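Local coordinates for protein cytidylyltransferase (Leptospira borgpetersenii serovar Hardjo-bovis, PDB 6OEW) that probably transfers a nucleotidyl group, as a cytidylyltransferase of the GT-A clan, in a reaction likely to depend on a metal ion, at residues 40-45 and 74-79; 30-35 and 109-114; 101-106 and 119-124; 114-119 and 146-151; 16-21 and 82-87. One frame throughout, in Å; residues are numbered along the deposited sequence. Where two conformers were deposited one is given.

Contact 1 (40-45 and 74-79); sequences FMLERL and NGVSVF. With EDO (1,2-ethanediol), chain D.
Leu42 meets Asn74 where helix 37-45 passes the end of helix 65-73. The two side chains approach at a slant. Leu42 CD1 lies 3.7 Å from Asn74 CB. The same methyl also reaches Val76 CG2 at 4.0 Å. A chi2 of 179° sets CD1 of Leu42 anti to CA, so this branch extends well away from the helix and serves both partners. Glu43 adds a lighter touch at the margin: its CG is 3.7 Å from Asn74 OD1, and the two side chains run roughly at right angles. Beyond this apolar edge, water 1 joins the polar ends. It donates to Asn74 OD1 over 3.0 Å and to Glu43 OE2; the second leg is unusually short, so its exact length is doubtful.

Further partners hold these ends. Glu43 OE1 forms a salt bridge with Lys220, and Asn74 ND2 bonds back to Ile70 O. Leu42 also packs on Ile15, Val54 and Val56 of the main sheet. Asn74 is the first residue to leave the helical conformation. Gly75, with a phi of 67°, closes a Schellman motif that turns the chain toward strand 77-81 and brings Val76 to the leucine. The backbone O of Arg44 accepts from O2 of an ethanediol, probably from the crystallisation liquor, at 2.8 Å. The Arg44 guanidinium is held by Ile112 O at NE and Phe222 O at NH1.

Two acceptor oxygens cannot bond each other directly; a water that donates a hydrogen bond to each can bridge them.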
# COMPACT_ATOMS: atom_id res chain seq x y z
N PHE A 40 0.30 12.89 -0.45
CA PHE A 40 0.34 12.69 0.99
C PHE A 40 0.98 11.35 1.34
O PHE A 40 1.81 11.26 2.26
CB PHE A 40 -1.08 12.76 1.55
CG PHE A 40 -1.14 13.11 3.00
CD1 PHE A 40 -1.47 14.40 3.40
CD2 PHE A 40 -0.88 12.15 3.97
CE1 PHE A 40 -1.54 14.74 4.74
CE2 PHE A 40 -0.94 12.49 5.33
CZ PHE A 40 -1.26 13.78 5.71
N MET A 41 0.57 10.29 0.64
CA MET A 41 1.14 8.96 0.86
C MET A 41 2.65 8.96 0.63
O MET A 41 3.42 8.42 1.44
CB MET A 41 0.46 7.95 -0.04
CG MET A 41 0.79 6.50 0.31
SD MET A 41 0.08 5.38 -0.91
CE MET A 41 0.64 3.79 -0.24
N LEU A 42 3.08 9.55 -0.48
CA LEU A 42 4.50 9.59 -0.80
C LEU A 42 5.27 10.35 0.28
O LEU A 42 6.35 9.92 0.69
CB LEU A 42 4.70 10.21 -2.18
CG LEU A 42 4.13 9.40 -3.36
CD1 LEU A 42 4.37 10.11 -4.68
CD2 LEU A 42 4.74 8.00 -3.41
N GLU A 43 4.72 11.46 0.78
CA GLU A 43 5.39 12.20 1.85
C GLU A 43 5.52 11.35 3.11
O GLU A 43 6.55 11.41 3.81
CB GLU A 43 4.64 13.49 2.16
CG GLU A 43 4.77 14.52 1.07
CD GLU A 43 4.30 15.88 1.50
OE1 GLU A 43 4.63 16.30 2.63
OE2 GLU A 43 3.57 16.52 0.73
N ARG A 44 4.50 10.53 3.42
CA ARG A 44 4.59 9.64 4.58
C ARG A 44 5.63 8.55 4.38
O ARG A 44 6.32 8.16 5.33
CB ARG A 44 3.21 9.05 4.87
CG ARG A 44 2.31 10.08 5.55
CD ARG A 44 0.93 9.54 5.88
NE ARG A 44 0.94 8.45 6.86
CZ ARG A 44 1.07 8.60 8.18
NH1 ARG A 44 1.25 9.80 8.73
NH2 ARG A 44 1.03 7.53 8.97
N LEU A 45 5.79 8.07 3.15
CA LEU A 45 6.78 7.03 2.89
C LEU A 45 8.20 7.58 2.81
O LEU A 45 9.15 6.80 2.87
CB LEU A 45 6.43 6.31 1.59
CG LEU A 45 5.18 5.44 1.71
CD1 LEU A 45 4.69 5.03 0.33
CD2 LEU A 45 5.50 4.22 2.51
N ASN A 74 6.87 14.72 -6.19
CA ASN A 74 7.37 14.19 -4.93
C ASN A 74 8.72 13.51 -5.07
O ASN A 74 9.18 12.86 -4.13
CB ASN A 74 6.35 13.21 -4.36
CG ASN A 74 5.17 13.90 -3.75
OD1 ASN A 74 5.21 14.29 -2.59
ND2 ASN A 74 4.11 14.08 -4.53
N GLY A 75 9.36 13.61 -6.24
CA GLY A 75 10.72 13.10 -6.40
C GLY A 75 10.87 11.60 -6.32
O GLY A 75 11.93 11.13 -5.90
N VAL A 76 9.86 10.83 -6.72
CA VAL A 76 10.00 9.38 -6.73
C VAL A 76 9.97 8.91 -8.18
O VAL A 76 9.60 9.65 -9.10
CB VAL A 76 8.92 8.68 -5.87
CG1 VAL A 76 8.85 9.33 -4.47
CG2 VAL A 76 7.62 8.76 -6.51
N SER A 77 10.42 7.68 -8.40
CA SER A 77 10.47 7.17 -9.76
C SER A 77 9.11 6.63 -10.16
O SER A 77 8.23 6.39 -9.32
CB SER A 77 11.52 6.07 -9.89
OG SER A 77 12.79 6.59 -9.53
N VAL A 78 8.92 6.47 -11.48
CA VAL A 78 7.64 6.08 -12.04
C VAL A 78 7.86 4.97 -13.05
O VAL A 78 8.74 5.08 -13.91
CB VAL A 78 6.94 7.25 -12.75
CG1 VAL A 78 5.61 6.78 -13.32
CG2 VAL A 78 6.72 8.41 -11.80
N PHE A 79 7.03 3.94 -12.99
CA PHE A 79 7.01 2.89 -13.98
C PHE A 79 5.61 2.82 -14.57
O PHE A 79 4.63 2.72 -13.83
CB PHE A 79 7.40 1.52 -13.39
CG PHE A 79 7.40 0.45 -14.42
CD1 PHE A 79 8.54 0.23 -15.19
CD2 PHE A 79 6.26 -0.29 -14.68
CE1 PHE A 79 8.53 -0.73 -16.20
CE2 PHE A 79 6.24 -1.24 -15.69
CZ PHE A 79 7.38 -1.45 -16.45
C1 EDO D . 5.61 8.46 9.76
O1 EDO D . 6.63 7.46 9.91
C2 EDO D . 4.46 7.93 8.89
O2 EDO D . 4.98 7.43 7.65
O HOH W 1 3.00 16.10 -1.71

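Contact 2 (30-35 and 109-114); sequences LPFGDT and CPLIDS. With EDO (1,2-ethanediol), chain D.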
# COMPACT_ATOMS: atom_id res chain seq x y z
N LEU A 30 -7.33 13.73 -5.55
CA LEU A 30 -8.15 14.60 -4.72
C LEU A 30 -7.29 15.44 -3.77
O LEU A 30 -6.26 14.96 -3.26
CB LEU A 30 -9.13 13.78 -3.89
CG LEU A 30 -10.36 13.21 -4.58
CD1 LEU A 30 -11.04 12.21 -3.67
CD2 LEU A 30 -11.29 14.37 -4.89
N PRO A 31 -7.70 16.67 -3.51
CA PRO A 31 -6.99 17.50 -2.53
C PRO A 31 -6.98 16.82 -1.17
O PRO A 31 -7.99 16.27 -0.73
CB PRO A 31 -7.82 18.80 -2.49
CG PRO A 31 -8.55 18.83 -3.78
CD PRO A 31 -8.81 17.40 -4.17
N PHE A 32 -5.82 16.85 -0.52
CA PHE A 32 -5.66 16.18 0.78
C PHE A 32 -4.55 16.90 1.54
O PHE A 32 -3.40 16.91 1.10
CB PHE A 32 -5.33 14.69 0.58
CG PHE A 32 -5.57 13.85 1.81
CD1 PHE A 32 -6.81 13.82 2.43
CD2 PHE A 32 -4.55 13.08 2.35
CE1 PHE A 32 -7.04 13.06 3.55
CE2 PHE A 32 -4.77 12.29 3.49
CZ PHE A 32 -6.01 12.28 4.09
N GLY A 33 -4.89 17.51 2.67
CA GLY A 33 -3.92 18.37 3.33
C GLY A 33 -3.48 19.46 2.37
O GLY A 33 -4.30 20.05 1.66
N ASP A 34 -2.18 19.71 2.32
CA ASP A 34 -1.66 20.68 1.37
C ASP A 34 -1.23 20.04 0.06
O ASP A 34 -0.52 20.67 -0.73
CB ASP A 34 -0.50 21.48 1.98
CG ASP A 34 0.71 20.62 2.29
OD1 ASP A 34 0.66 19.38 2.15
OD2 ASP A 34 1.74 21.20 2.68
N THR A 35 -1.66 18.81 -0.21
CA THR A 35 -1.23 18.12 -1.42
C THR A 35 -2.38 17.31 -2.02
O THR A 35 -3.54 17.76 -1.98
CB THR A 35 0.01 17.25 -1.09
OG1 THR A 35 0.50 16.60 -2.27
CG2 THR A 35 -0.29 16.22 0.01
N CYS A 109 -4.13 3.80 0.14
CA CYS A 109 -3.71 3.76 1.54
C CYS A 109 -2.88 4.99 1.90
O CYS A 109 -1.71 4.88 2.30
CB CYS A 109 -2.91 2.49 1.82
SG CYS A 109 -3.86 0.98 1.66
N PRO A 110 -3.47 6.18 1.81
CA PRO A 110 -2.67 7.41 1.97
C PRO A 110 -2.08 7.60 3.36
O PRO A 110 -1.13 8.39 3.48
CB PRO A 110 -3.67 8.51 1.65
CG PRO A 110 -5.00 7.92 2.03
CD PRO A 110 -4.89 6.51 1.54
N LEU A 111 -2.62 6.97 4.41
CA LEU A 111 -2.10 7.15 5.77
C LEU A 111 -1.17 6.03 6.19
O LEU A 111 -0.91 5.88 7.39
CB LEU A 111 -3.23 7.29 6.79
CG LEU A 111 -4.24 8.40 6.47
CD1 LEU A 111 -5.19 8.63 7.62
CD2 LEU A 111 -3.55 9.71 6.11
N ILE A 112 -0.66 5.25 5.23
CA ILE A 112 0.28 4.18 5.51
C ILE A 112 1.38 4.69 6.44
O ILE A 112 1.84 5.83 6.32
CB ILE A 112 0.84 3.63 4.19
CG1 ILE A 112 1.50 2.27 4.40
CG2 ILE A 112 1.75 4.69 3.48
CD1 ILE A 112 0.51 1.12 4.44
N ASP A 113 1.79 3.84 7.38
CA ASP A 113 2.75 4.21 8.43
C ASP A 113 4.10 3.59 8.09
O ASP A 113 4.21 2.36 7.98
CB ASP A 113 2.25 3.76 9.80
CG ASP A 113 3.19 4.16 10.96
OD1 ASP A 113 4.42 4.26 10.77
OD2 ASP A 113 2.71 4.35 12.09
N SER A 114 5.11 4.44 7.89
CA SER A 114 6.40 3.92 7.45
C SER A 114 7.08 3.10 8.55
O SER A 114 7.90 2.22 8.24
CB SER A 114 7.29 5.07 6.98
OG SER A 114 7.75 5.85 8.08
C1 EDO D . 5.61 8.46 9.76
O1 EDO D . 6.63 7.46 9.91
C2 EDO D . 4.46 7.93 8.89
O2 EDO D . 4.98 7.43 7.65
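The apolar part of this contact is the ring of Phe32 against Leu111 and Pro110. Leu111 CD2 comes to the ring edge, in its plane, 3.9 Å from Phe32 CE2. The two side chains cross at about a right angle. Pro110 CB approaches the same ring atom obliquely, 4.3 Å from Phe32 CE2. Phe32 has CG anti to the backbone N (chi1 -162°), and this sends the ring out from the hairpin toward the 109-114 loop.

Backbone bonds shape both sides. A type II' turn from Phe32 to Thr35 makes a tight beta hairpin. Phe32 N donates to Thr35 O at 2.9 Å, and Thr35 N returns the bond to Phe32 O. On the other side, a type I turn runs from Cys109 to Ile112.

Polar contacts gather at the far end of the loop. Ser114 N donates to ethanediol O2 at 3.0 Å, and ethanediol O1 donates to Ser114 OG at 2.7 Å. Asp113 is the N-cap residue of helix 114-126.

Pro110 lies two residues after Asp108, a magnesium-binding residue of this protein. Helix 204-214 touches both Phe32 and Leu111 through Leu210 and Ile214. Phe40 of helix 37-45 packs edge-to-face with Phe32.

Contact 3 (101-106 and 119-124); sequences IIVRLT and LMVDLF
Phe124 N donates a 3.0 Å hydrogen bond to Met120 O. This helical bond fixes the turn from which the Phe124 ring reaches Ile101 on the strand. The contact itself is made by apolar side chains, in two pairs. It is helix-on-sheet packing of the GT-A-like alpha/beta fold, joining strand 101-106 to the helix that follows it.

In the first pair, Ile101 and Phe124 come from opposite directions. Ile101 CG2 stands over one face of the ring, 4.1 Å from Phe124 CD2. Ile101 CD1 comes to 3.5 Å from Phe124 CE2, but Ile101 was deposited in two conformers, so the detail of this approach is less certain. The ring is presented to the strand because Phe124 CG is anti to the backbone N (chi1 -165°).

In the second pair, Val103 CG2 meets Val121 CG2 at 3.7 Å. These side chains cross at about a right angle. Each valine uses the branch that lies beside its own backbone N.

All four touching residues are buried. Val121 and Phe124 are three residues apart, close to one helical turn. Ile101 and Val103 are two apart on the strand and so lie on the same face of the sheet.

Strand 101-106 runs parallel to strand 11-16 on one flank and antiparallel to strand 149-152 on the other. Val11 and Ile150 from these flanking strands also touch Val121. Ile102 points to the other face, where it meets Tyr90 and Ala94 of helix 86-96.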
# COMPACT_ATOMS: atom_id res chain seq x y z
N ILE A 101 13.46 -7.66 -2.99
CA ILE A 101 12.39 -7.75 -2.00
C ILE A 101 11.35 -6.68 -2.32
O ILE A 101 11.63 -5.48 -2.17
CB ILE A 101 12.91 -7.60 -0.57
CG1 ILE A 101 14.03 -8.60 -0.29
CG2 ILE A 101 11.78 -7.81 0.42
CD1 ILE A 101 13.59 -10.04 -0.35
N ILE A 102 10.17 -7.10 -2.73
CA ILE A 102 9.11 -6.17 -3.13
C ILE A 102 8.21 -5.83 -1.94
O ILE A 102 7.57 -6.72 -1.37
CB ILE A 102 8.29 -6.75 -4.28
CG1 ILE A 102 9.18 -6.84 -5.53
CG2 ILE A 102 7.05 -5.86 -4.52
CD1 ILE A 102 8.78 -7.93 -6.50
N VAL A 103 8.09 -4.55 -1.62
CA VAL A 103 7.07 -4.09 -0.69
C VAL A 103 5.91 -3.57 -1.54
O VAL A 103 6.03 -2.53 -2.21
CB VAL A 103 7.59 -3.02 0.28
CG1 VAL A 103 6.46 -2.61 1.24
CG2 VAL A 103 8.80 -3.54 1.04
N ARG A 104 4.82 -4.31 -1.56
CA ARG A 104 3.67 -3.96 -2.39
C ARG A 104 2.70 -3.11 -1.60
O ARG A 104 2.18 -3.55 -0.57
CB ARG A 104 2.96 -5.21 -2.90
CG ARG A 104 1.79 -4.76 -3.79
CD ARG A 104 0.71 -5.75 -3.85
NE ARG A 104 -0.38 -5.38 -4.77
CZ ARG A 104 -1.51 -6.06 -4.80
NH1 ARG A 104 -1.65 -7.07 -3.94
NH2 ARG A 104 -2.48 -5.76 -5.66
N LEU A 105 2.45 -1.88 -2.08
CA LEU A 105 1.46 -0.98 -1.53
C LEU A 105 0.55 -0.53 -2.66
O LEU A 105 0.92 -0.58 -3.84
CB LEU A 105 2.06 0.28 -0.90
CG LEU A 105 3.16 0.09 0.14
CD1 LEU A 105 3.68 1.47 0.58
CD2 LEU A 105 2.64 -0.70 1.33
N THR A 106 -0.63 -0.04 -2.28
CA THR A 106 -1.58 0.49 -3.26
C THR A 106 -1.94 1.92 -2.87
O THR A 106 -1.96 2.28 -1.68
CB THR A 106 -2.85 -0.36 -3.34
OG1 THR A 106 -3.60 -0.21 -2.12
CG2 THR A 106 -2.52 -1.83 -3.56
N LEU A 119 9.33 -2.14 10.17
CA LEU A 119 9.39 -3.28 11.08
C LEU A 119 9.13 -4.57 10.34
O LEU A 119 9.76 -5.61 10.61
CB LEU A 119 8.36 -3.12 12.21
CG LEU A 119 8.66 -2.12 13.32
CD1 LEU A 119 7.44 -1.91 14.22
CD2 LEU A 119 9.86 -2.63 14.15
N MET A 120 8.17 -4.55 9.41
CA MET A 120 7.85 -5.74 8.64
C MET A 120 9.00 -6.12 7.73
O MET A 120 9.33 -7.31 7.61
CB MET A 120 6.56 -5.54 7.84
CG MET A 120 5.31 -5.58 8.73
SD MET A 120 3.78 -5.27 7.79
CE MET A 120 3.72 -6.72 6.74
N VAL A 121 9.64 -5.13 7.10
CA VAL A 121 10.78 -5.45 6.25
C VAL A 121 11.91 -6.03 7.10
O VAL A 121 12.56 -7.00 6.70
CB VAL A 121 11.26 -4.22 5.46
CG1 VAL A 121 12.54 -4.58 4.72
CG2 VAL A 121 10.18 -3.71 4.44
N ASP A 122 12.16 -5.43 8.28
CA ASP A 122 13.21 -5.94 9.16
C ASP A 122 12.96 -7.39 9.53
O ASP A 122 13.89 -8.22 9.51
CB ASP A 122 13.30 -5.07 10.42
CG ASP A 122 14.11 -3.79 10.21
OD1 ASP A 122 14.68 -3.62 9.11
OD2 ASP A 122 14.16 -2.96 11.14
N LEU A 123 11.71 -7.72 9.87
CA LEU A 123 11.38 -9.11 10.17
C LEU A 123 11.65 -10.03 8.98
O LEU A 123 12.20 -11.13 9.14
CB LEU A 123 9.91 -9.21 10.61
CG LEU A 123 9.40 -10.56 11.14
CD1 LEU A 123 10.05 -10.95 12.48
CD2 LEU A 123 7.89 -10.55 11.29
N PHE A 124 11.26 -9.58 7.77
CA PHE A 124 11.48 -10.37 6.56
C PHE A 124 12.97 -10.61 6.34
O PHE A 124 13.41 -11.76 6.16
CB PHE A 124 10.84 -9.62 5.36
CG PHE A 124 10.65 -10.45 4.12
CD1 PHE A 124 9.39 -10.90 3.78
CD2 PHE A 124 11.72 -10.75 3.29
CE1 PHE A 124 9.18 -11.63 2.58
CE2 PHE A 124 11.53 -11.50 2.13
CZ PHE A 124 10.25 -11.93 1.78

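Contact 4 (114-119 and 146-151); sequences SKILDL and MDIEIF. With EDO (1,2-ethanediol), chain D.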
# COMPACT_ATOMS: atom_id res chain seq x y z
N SER A 114 5.11 4.44 7.89
CA SER A 114 6.40 3.92 7.45
C SER A 114 7.08 3.10 8.55
O SER A 114 7.90 2.22 8.24
CB SER A 114 7.29 5.07 6.98
OG SER A 114 7.75 5.85 8.08
N LYS A 115 6.73 3.34 9.82
CA LYS A 115 7.36 2.57 10.90
C LYS A 115 6.89 1.12 10.88
O LYS A 115 7.69 0.20 11.12
CB LYS A 115 7.07 3.21 12.26
N ILE A 116 5.61 0.89 10.59
CA ILE A 116 5.11 -0.48 10.46
C ILE A 116 5.76 -1.15 9.26
O ILE A 116 6.21 -2.30 9.33
CB ILE A 116 3.58 -0.48 10.35
CG1 ILE A 116 2.96 0.14 11.61
CG2 ILE A 116 3.05 -1.90 10.05
CD1 ILE A 116 1.46 0.29 11.55
N LEU A 117 5.80 -0.45 8.13
CA LEU A 117 6.47 -0.98 6.95
C LEU A 117 7.91 -1.39 7.28
O LEU A 117 8.33 -2.50 6.94
CB LEU A 117 6.44 0.06 5.82
CG LEU A 117 6.88 -0.33 4.40
CD1 LEU A 117 6.20 0.65 3.39
CD2 LEU A 117 8.42 -0.33 4.25
N ASP A 118 8.65 -0.53 7.98
CA ASP A 118 10.06 -0.83 8.24
C ASP A 118 10.21 -2.03 9.17
O ASP A 118 11.12 -2.85 9.00
CB ASP A 118 10.77 0.38 8.84
CG ASP A 118 10.96 1.50 7.82
OD1 ASP A 118 10.67 1.28 6.62
OD2 ASP A 118 11.40 2.60 8.22
N LEU A 119 9.33 -2.14 10.17
CA LEU A 119 9.39 -3.28 11.08
C LEU A 119 9.13 -4.57 10.34
O LEU A 119 9.76 -5.61 10.61
CB LEU A 119 8.36 -3.12 12.21
CG LEU A 119 8.66 -2.12 13.32
CD1 LEU A 119 7.44 -1.91 14.22
CD2 LEU A 119 9.86 -2.63 14.15
N MET A 146 -3.86 0.18 6.12
CA MET A 146 -2.48 -0.04 6.51
C MET A 146 -1.85 -1.22 5.77
O MET A 146 -0.81 -1.71 6.21
CB MET A 146 -2.34 -0.29 8.02
CG MET A 146 -2.46 0.91 8.92
SD MET A 146 -1.43 2.31 8.48
CE MET A 146 -2.75 3.42 7.96
N ASP A 147 -2.47 -1.68 4.68
CA ASP A 147 -2.12 -2.97 4.09
C ASP A 147 -0.70 -2.96 3.54
O ASP A 147 -0.32 -2.07 2.77
CB ASP A 147 -3.07 -3.34 2.95
CG ASP A 147 -4.54 -3.39 3.37
OD1 ASP A 147 -4.90 -2.99 4.49
OD2 ASP A 147 -5.34 -3.84 2.52
N ILE A 148 0.07 -3.97 3.92
CA ILE A 148 1.45 -4.13 3.47
C ILE A 148 1.65 -5.60 3.15
O ILE A 148 1.30 -6.46 3.97
CB ILE A 148 2.45 -3.67 4.56
CG1 ILE A 148 2.25 -2.18 4.87
CG2 ILE A 148 3.88 -3.98 4.12
CD1 ILE A 148 2.88 -1.70 6.25
N GLU A 149 2.19 -5.87 1.98
CA GLU A 149 2.60 -7.21 1.58
C GLU A 149 4.04 -7.12 1.13
O GLU A 149 4.43 -6.14 0.48
CB GLU A 149 1.70 -7.76 0.43
CG GLU A 149 0.26 -7.85 0.86
CD GLU A 149 -0.72 -7.78 -0.30
OE1 GLU A 149 -0.52 -6.95 -1.22
OE2 GLU A 149 -1.69 -8.57 -0.28
N ILE A 150 4.84 -8.10 1.53
CA ILE A 150 6.26 -8.16 1.18
C ILE A 150 6.54 -9.54 0.62
O ILE A 150 6.22 -10.55 1.25
CB ILE A 150 7.15 -7.89 2.41
CG1 ILE A 150 6.70 -6.57 3.08
CG2 ILE A 150 8.59 -7.82 1.96
CD1 ILE A 150 7.47 -6.27 4.41
N PHE A 151 7.17 -9.59 -0.56
CA PHE A 151 7.53 -10.89 -1.10
C PHE A 151 8.76 -10.77 -1.99
O PHE A 151 9.12 -9.68 -2.44
CB PHE A 151 6.36 -11.51 -1.87
CG PHE A 151 5.63 -10.54 -2.76
CD1 PHE A 151 6.10 -10.28 -4.04
CD2 PHE A 151 4.49 -9.89 -2.32
CE1 PHE A 151 5.42 -9.38 -4.88
CE2 PHE A 151 3.82 -9.00 -3.13
CZ PHE A 151 4.28 -8.73 -4.41
C1 EDO D . 5.61 8.46 9.76
O1 EDO D . 6.63 7.46 9.91
C2 EDO D . 4.46 7.93 8.89
O2 EDO D . 4.98 7.43 7.65
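The first turn of helix 114-126 passes the chain entering strand 149-152, with the CA atoms of Leu117 and Ile148 6.9 Å apart. This is helix-on-sheet packing within the GT-A-type alpha/beta fold, whose central mixed sheet includes strand 149-152.

Ile148 carries the contact. Its CG1 is anti to the carbonyl carbon (chi1 -61°), and a chi2 of 162° extends CD1 away from its own chain and into the helix. There the methyl meets Ile116 CG2 at 3.8 Å, and these two side chains meet at a slant. Leu117 comes to the same methyl from its base, with Leu117 CB 4.0 Å from Ile148 CD1. Beyond its CB, Leu117 turns toward strand 101-106, where it packs on Val103 and Leu105. Met146 and Ile150 point the same way as Ile148 and add some burial before and after it, though neither comes as near. Tyr224 of helix 224-233 touches both Ile116 and Met146.

Polar bonds hold each side in place. Asp118 N donates to Ser114 O at 2.9 Å, as expected for the start of a helix. At the helix start, Ser114 N also donates to O2 of an ethanediol. On the 146-151 side, the amide of Asn136 binds the backbone before and after Asp147, taking a bond from Ile148 N and giving one to Met146 O.

Ile148 CD1 also lies against the helix backbone itself, 3.7 Å from Leu117 N and equally far from Leu117 CA.

Contact 5 (16-21 and 82-87); sequences QARMGS and SANDLI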
# COMPACT_ATOMS: atom_id res chain seq x y z
N GLN A 16 1.30 0.69 -6.49
CA GLN A 16 0.43 0.72 -7.65
C GLN A 16 -0.65 1.78 -7.46
O GLN A 16 -1.29 1.86 -6.41
CB GLN A 16 -0.19 -0.66 -7.91
CG GLN A 16 -1.00 -1.20 -6.75
CD GLN A 16 -1.75 -2.46 -7.12
OE1 GLN A 16 -1.24 -3.57 -6.97
NE2 GLN A 16 -2.97 -2.30 -7.63
N ALA A 17 -0.81 2.63 -8.47
CA ALA A 17 -1.80 3.70 -8.38
C ALA A 17 -2.22 4.06 -9.79
O ALA A 17 -1.41 4.00 -10.72
CB ALA A 17 -1.24 4.95 -7.69
N ARG A 18 -3.50 4.41 -9.95
CA ARG A 18 -4.00 4.84 -11.24
C ARG A 18 -5.21 5.73 -11.05
O ARG A 18 -5.93 5.62 -10.04
CB ARG A 18 -4.38 3.66 -12.16
CG ARG A 18 -5.63 2.92 -11.68
CD ARG A 18 -5.90 1.69 -12.53
NE ARG A 18 -6.27 2.04 -13.90
CZ ARG A 18 -6.65 1.16 -14.82
NH1 ARG A 18 -6.69 -0.14 -14.53
NH2 ARG A 18 -6.99 1.57 -16.04
N MET A 19 -5.43 6.61 -12.03
CA MET A 19 -6.59 7.50 -12.00
C MET A 19 -7.87 6.73 -12.25
O MET A 19 -8.88 6.97 -11.59
CB MET A 19 -6.41 8.62 -13.04
CG MET A 19 -5.32 9.66 -12.65
SD MET A 19 -5.83 10.71 -11.26
CE MET A 19 -7.00 11.78 -12.15
N GLY A 20 -7.84 5.79 -13.19
CA GLY A 20 -9.03 5.02 -13.53
C GLY A 20 -9.28 3.87 -12.58
O GLY A 20 -9.56 2.75 -13.03
N SER A 21 -9.16 4.12 -11.27
CA SER A 21 -9.39 3.07 -10.29
C SER A 21 -10.83 2.57 -10.37
O SER A 21 -11.75 3.31 -10.71
CB SER A 21 -9.06 3.56 -8.87
OG SER A 21 -9.71 4.80 -8.52
N SER A 82 1.36 -2.29 -17.59
CA SER A 82 0.09 -2.93 -17.91
C SER A 82 -1.03 -2.41 -17.02
O SER A 82 -0.89 -2.30 -15.81
CB SER A 82 0.20 -4.44 -17.75
OG SER A 82 -1.07 -5.07 -17.90
N ALA A 83 -2.19 -2.13 -17.64
CA ALA A 83 -3.31 -1.62 -16.85
C ALA A 83 -3.90 -2.70 -15.93
O ALA A 83 -4.11 -2.45 -14.74
CB ALA A 83 -4.39 -1.05 -17.79
N ASN A 84 -4.18 -3.89 -16.47
CA ASN A 84 -4.87 -4.93 -15.71
C ASN A 84 -4.01 -6.11 -15.31
O ASN A 84 -4.45 -6.94 -14.51
CB ASN A 84 -6.07 -5.46 -16.51
CG ASN A 84 -7.04 -4.37 -16.89
OD1 ASN A 84 -7.47 -4.29 -18.05
ND2 ASN A 84 -7.38 -3.52 -15.93
N ASP A 85 -2.79 -6.23 -15.84
CA ASP A 85 -1.93 -7.34 -15.44
C ASP A 85 -0.92 -6.77 -14.45
O ASP A 85 0.16 -6.33 -14.82
CB ASP A 85 -1.27 -7.99 -16.66
CG ASP A 85 -0.51 -9.26 -16.31
OD1 ASP A 85 -0.09 -9.43 -15.15
OD2 ASP A 85 -0.31 -10.08 -17.21
N LEU A 86 -1.31 -6.78 -13.17
CA LEU A 86 -0.46 -6.23 -12.12
C LEU A 86 0.74 -7.12 -11.86
O LEU A 86 1.78 -6.63 -11.41
CB LEU A 86 -1.26 -6.02 -10.84
CG LEU A 86 -2.04 -4.68 -10.75
CD1 LEU A 86 -1.07 -3.50 -10.62
CD2 LEU A 86 -3.01 -4.49 -11.92
N ILE A 87 0.61 -8.43 -12.08
CA ILE A 87 1.79 -9.28 -11.95
C ILE A 87 2.85 -8.84 -12.95
O ILE A 87 4.03 -8.71 -12.61
CB ILE A 87 1.42 -10.77 -12.12
CG1 ILE A 87 0.60 -11.24 -10.91
CG2 ILE A 87 2.70 -11.64 -12.24
CD1 ILE A 87 0.23 -12.74 -10.99
O HOH W 2 -5.25 -1.57 -12.31
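The guanidinium of Arg18 has Asn84 ND2 at its edge, in plane, 3.7 Å from Arg18 NH1. The amide and guanidinium planes are 42° apart. Over one face of the guanidinium lies Gly20 O, 3.5 Å above the plane and toward the rim. Ala83 O is near Arg18 NH1 but at a poor angle for a direct bond. Water 2 makes the link instead, accepting from Arg18 NH1 at 3.0 Å and donating to Ala83 O at 2.8 Å. A weak, long ion pair joins Arg18 to Glu61.

The second flat group is the amide of Gln16. Leu86 CD1 rests against it, 3.7 Å from each of Gln16 CD, OE1 and NE2. Gln16 OE1 accepts a hydrogen bond from Arg104.

Gln16 ends strand 11-16, and residues 17-21 begin the loop that follows. In related nucleotidyltransferases this loop commonly contributes to nucleotide binding, and a similar role is probable here. The Gln16 side chain is about 7 Å from a bound magnesium ion.

Across the contact, residues 82-85 lead into helix 86-96. Ser82 OG accepts from Asp85 N at 2.9 Å in an ST motif, and Asp85 then caps the helix through Gln88 N.

All five contacts lie within the cytidylyltransferase domain. Along the chain, contact 1 is nested inside the loops closed by contacts 2 and 5. Contacts 3 and 4 cross each other; their centres are only about 5 Å apart, and they share helix 114-126 and the neighbouring strands 101-106 and 149-152. Contact 2 adjoins contact 4 through Ser114. Its centre is about 11 Å from that of contact 1, and a hydrogen bond from Arg44 NE to Ile112 O joins the two. Contacts 2 and 5 come nearest to Asp108, with the Pro110 and Gln16 side chains about 5 and 7 Å from its side chain. Contacts 1, 3 and 4 pack helices and loops around the central sheet.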